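Local atomic coordinates of response regulator receiver domain protein (CheY) (Rhodospirillum rubrum, PDB entry 3HEB), a protein that probably serves as a phosphorylation-controlled receiver module that relays a signal in a two-component pathway. Residues A[14-19]-A[123-128]. Numbering follows the deposited sequence.
Sequences LGHARL and ENFANA. With PO4 (phosphate ion), chain C.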
loop_
_atom_site.group_PDB
_atom_site.type_symbol
_atom_site.label_atom_id
_atom_site.label_comp_id
_atom_site.label_asym_id
_atom_site.label_seq_id
_atom_site.Cartn_x
_atom_site.Cartn_y
_atom_site.Cartn_z
ATOM N N LEU A 14 21.588 -4.905 10.796
ATOM C CA LEU A 14 21.130 -5.466 12.050
ATOM C C LEU A 14 20.609 -4.414 12.999
ATOM O O LEU A 14 19.757 -4.690 13.847
ATOM C CB LEU A 14 22.256 -6.263 12.698
ATOM C CG LEU A 14 22.631 -7.502 11.881
ATOM C CD1 LEU A 14 23.721 -8.278 12.616
ATOM C CD2 LEU A 14 21.394 -8.378 11.683
ATOM N N GLY A 15 21.116 -3.201 12.860
ATOM C CA GLY A 15 20.638 -2.155 13.734
ATOM C C GLY A 15 19.216 -1.761 13.380
ATOM O O GLY A 15 18.382 -1.577 14.258
ATOM N N HIS A 16 18.935 -1.635 12.087
ATOM C CA HIS A 16 17.599 -1.277 11.642
ATOM C C HIS A 16 16.654 -2.442 11.850
ATOM O O HIS A 16 15.492 -2.254 12.215
ATOM C CB HIS A 16 17.609 -0.890 10.166
ATOM C CG HIS A 16 18.364 0.370 9.877
ATOM N ND1 HIS A 16 18.373 0.965 8.634
ATOM C CD2 HIS A 16 19.166 1.129 10.662
ATOM C CE1 HIS A 16 19.147 2.035 8.664
ATOM N NE2 HIS A 16 19.640 2.152 9.885
ATOM N N ALA A 17 17.152 -3.651 11.626
ATOM C CA ALA A 17 16.320 -4.830 11.797
ATOM C C ALA A 17 15.781 -4.922 13.218
ATOM O O ALA A 17 14.628 -5.281 13.418
ATOM C CB ALA A 17 17.107 -6.088 11.455
ATOM N N ARG A 18 16.612 -4.597 14.204
ATOM C CA ARG A 18 16.185 -4.662 15.593
ATOM C C ARG A 18 15.299 -3.474 15.958
ATOM O O ARG A 18 14.463 -3.572 16.850
ATOM C CB ARG A 18 17.404 -4.749 16.525
ATOM C CG ARG A 18 18.160 -6.087 16.436
ATOM C CD ARG A 18 19.386 -6.109 17.358
ATOM N NE ARG A 18 20.211 -7.304 17.165
ATOM C CZ ARG A 18 19.812 -8.544 17.431
ATOM N NH1 ARG A 18 18.594 -8.764 17.908
ATOM N NH2 ARG A 18 20.624 -9.569 17.215
ATOM N N LEU A 19 15.469 -2.355 15.264
ATOM C CA LEU A 19 14.636 -1.182 15.525
ATOM C C LEU A 19 13.233 -1.386 14.937
ATOM O O LEU A 19 12.225 -1.027 15.553
ATOM C CB LEU A 19 15.261 0.066 14.902
ATOM C CG LEU A 19 14.349 1.295 14.918
ATOM C CD1 LEU A 19 14.162 1.772 16.351
ATOM C CD2 LEU A 19 14.963 2.392 14.071
ATOM N N GLU A 123 14.609 8.586 15.970
ATOM C CA GLU A 123 13.306 8.636 16.620
ATOM C C GLU A 123 12.180 8.708 15.581
ATOM O O GLU A 123 11.158 8.038 15.719
ATOM C CB GLU A 123 13.228 9.843 17.564
ATOM C CG GLU A 123 14.430 9.982 18.494
ATOM C CD GLU A 123 14.144 10.843 19.721
ATOM O OE1 GLU A 123 15.078 11.084 20.522
ATOM O OE2 GLU A 123 12.981 11.270 19.891
ATOM N N ASN A 124 12.356 9.525 14.550
ATOM C CA ASN A 124 11.328 9.619 13.518
ATOM C C ASN A 124 11.242 8.267 12.847
ATOM O O ASN A 124 10.164 7.822 12.453
ATOM C CB ASN A 124 11.680 10.683 12.483
ATOM C CG ASN A 124 11.724 12.071 13.077
ATOM O OD1 ASN A 124 11.081 12.340 14.093
ATOM N ND2 ASN A 124 12.467 12.967 12.437
ATOM N N PHE A 125 12.391 7.615 12.731
ATOM C CA PHE A 125 12.468 6.304 12.117
ATOM C C PHE A 125 11.652 5.304 12.944
ATOM O O PHE A 125 10.817 4.579 12.415
ATOM C CB PHE A 125 13.941 5.873 12.047
ATOM C CG PHE A 125 14.177 4.583 11.310
ATOM C CD1 PHE A 125 13.133 3.896 10.699
ATOM C CD2 PHE A 125 15.461 4.065 11.210
ATOM C CE1 PHE A 125 13.359 2.706 10.027
ATOM C CE2 PHE A 125 15.695 2.870 10.534
ATOM C CZ PHE A 125 14.639 2.195 9.933
ATOM N N ALA A 126 11.889 5.285 14.252
ATOM C CA ALA A 126 11.186 4.374 15.156
ATOM C C ALA A 126 9.685 4.649 15.154
ATOM O O ALA A 126 8.875 3.723 15.083
ATOM C CB ALA A 126 11.748 4.509 16.569
ATOM N N ASN A 127 9.323 5.924 15.238
ATOM C CA ASN A 127 7.922 6.314 15.229
ATOM C C ASN A 127 7.228 5.899 13.932
ATOM O O ASN A 127 6.074 5.465 13.954
ATOM C CB ASN A 127 7.779 7.823 15.378
ATOM C CG ASN A 127 6.443 8.311 14.871
ATOM O OD1 ASN A 127 5.414 8.146 15.532
ATOM N ND2 ASN A 127 6.441 8.885 13.666
ATOM N N ALA A 128 7.924 6.045 12.807
ATOM C CA ALA A 128 7.350 5.689 11.522
ATOM C C ALA A 128 7.022 4.197 11.448
ATOM O O ALA A 128 6.005 3.815 10.875
ATOM C CB ALA A 128 8.295 6.079 10.400
HETATM P P PO4 C . 20.141 5.990 10.020
HETATM O O1 PO4 C . 19.853 6.732 11.401
HETATM O O2 PO4 C . 21.034 4.702 10.262
HETATM O O3 PO4 C . 18.773 5.555 9.353
HETATM O O4 PO4 C . 20.913 6.972 9.044
#
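Phe125 spans the gap between helices 14-26 and 122-136 and touches two residues of the facing helix, an example of how one aromatic ring can join a pair of helices whose segment axes lie 11.0 Å apart at their closest. Phe125 carries its ring on a chi1 of -174°, which places CG opposite the backbone N and sends the phenyl toward segment 14-19, and its leading edge meets the imidazole of His16 in a T-shaped stack. The planes stand at 87° and Phe125 CE2 sits over the middle of the His16 face, 3.7 Å from His16 CG. One face of the phenyl ring receives Leu19 CD2 in a CH-pi contact, 3.6 Å from the centroid and displaced toward the rim at Phe125 CD2. One residue further on, Ala126 offers CB to the other branch of Leu19, CD1, at 3.7 Å, so that the leucine fork divides between ring and methyl.

The imidazole is held at both nitrogens: His16 ND1 is hydrogen-bonded to Lys118 NZ, while His16 NE2 donates to O2 of a phosphate ion, probably from the crystallisation liquor, at 2.9 Å. In this crystal the two bonds should fix the ring's rotation and keep its face turned to Phe125. Such packing of the first helix against the last, their axes at 47°, on one side of the parallel sheet, is characteristic of the CheY-like (βα)5 receiver fold.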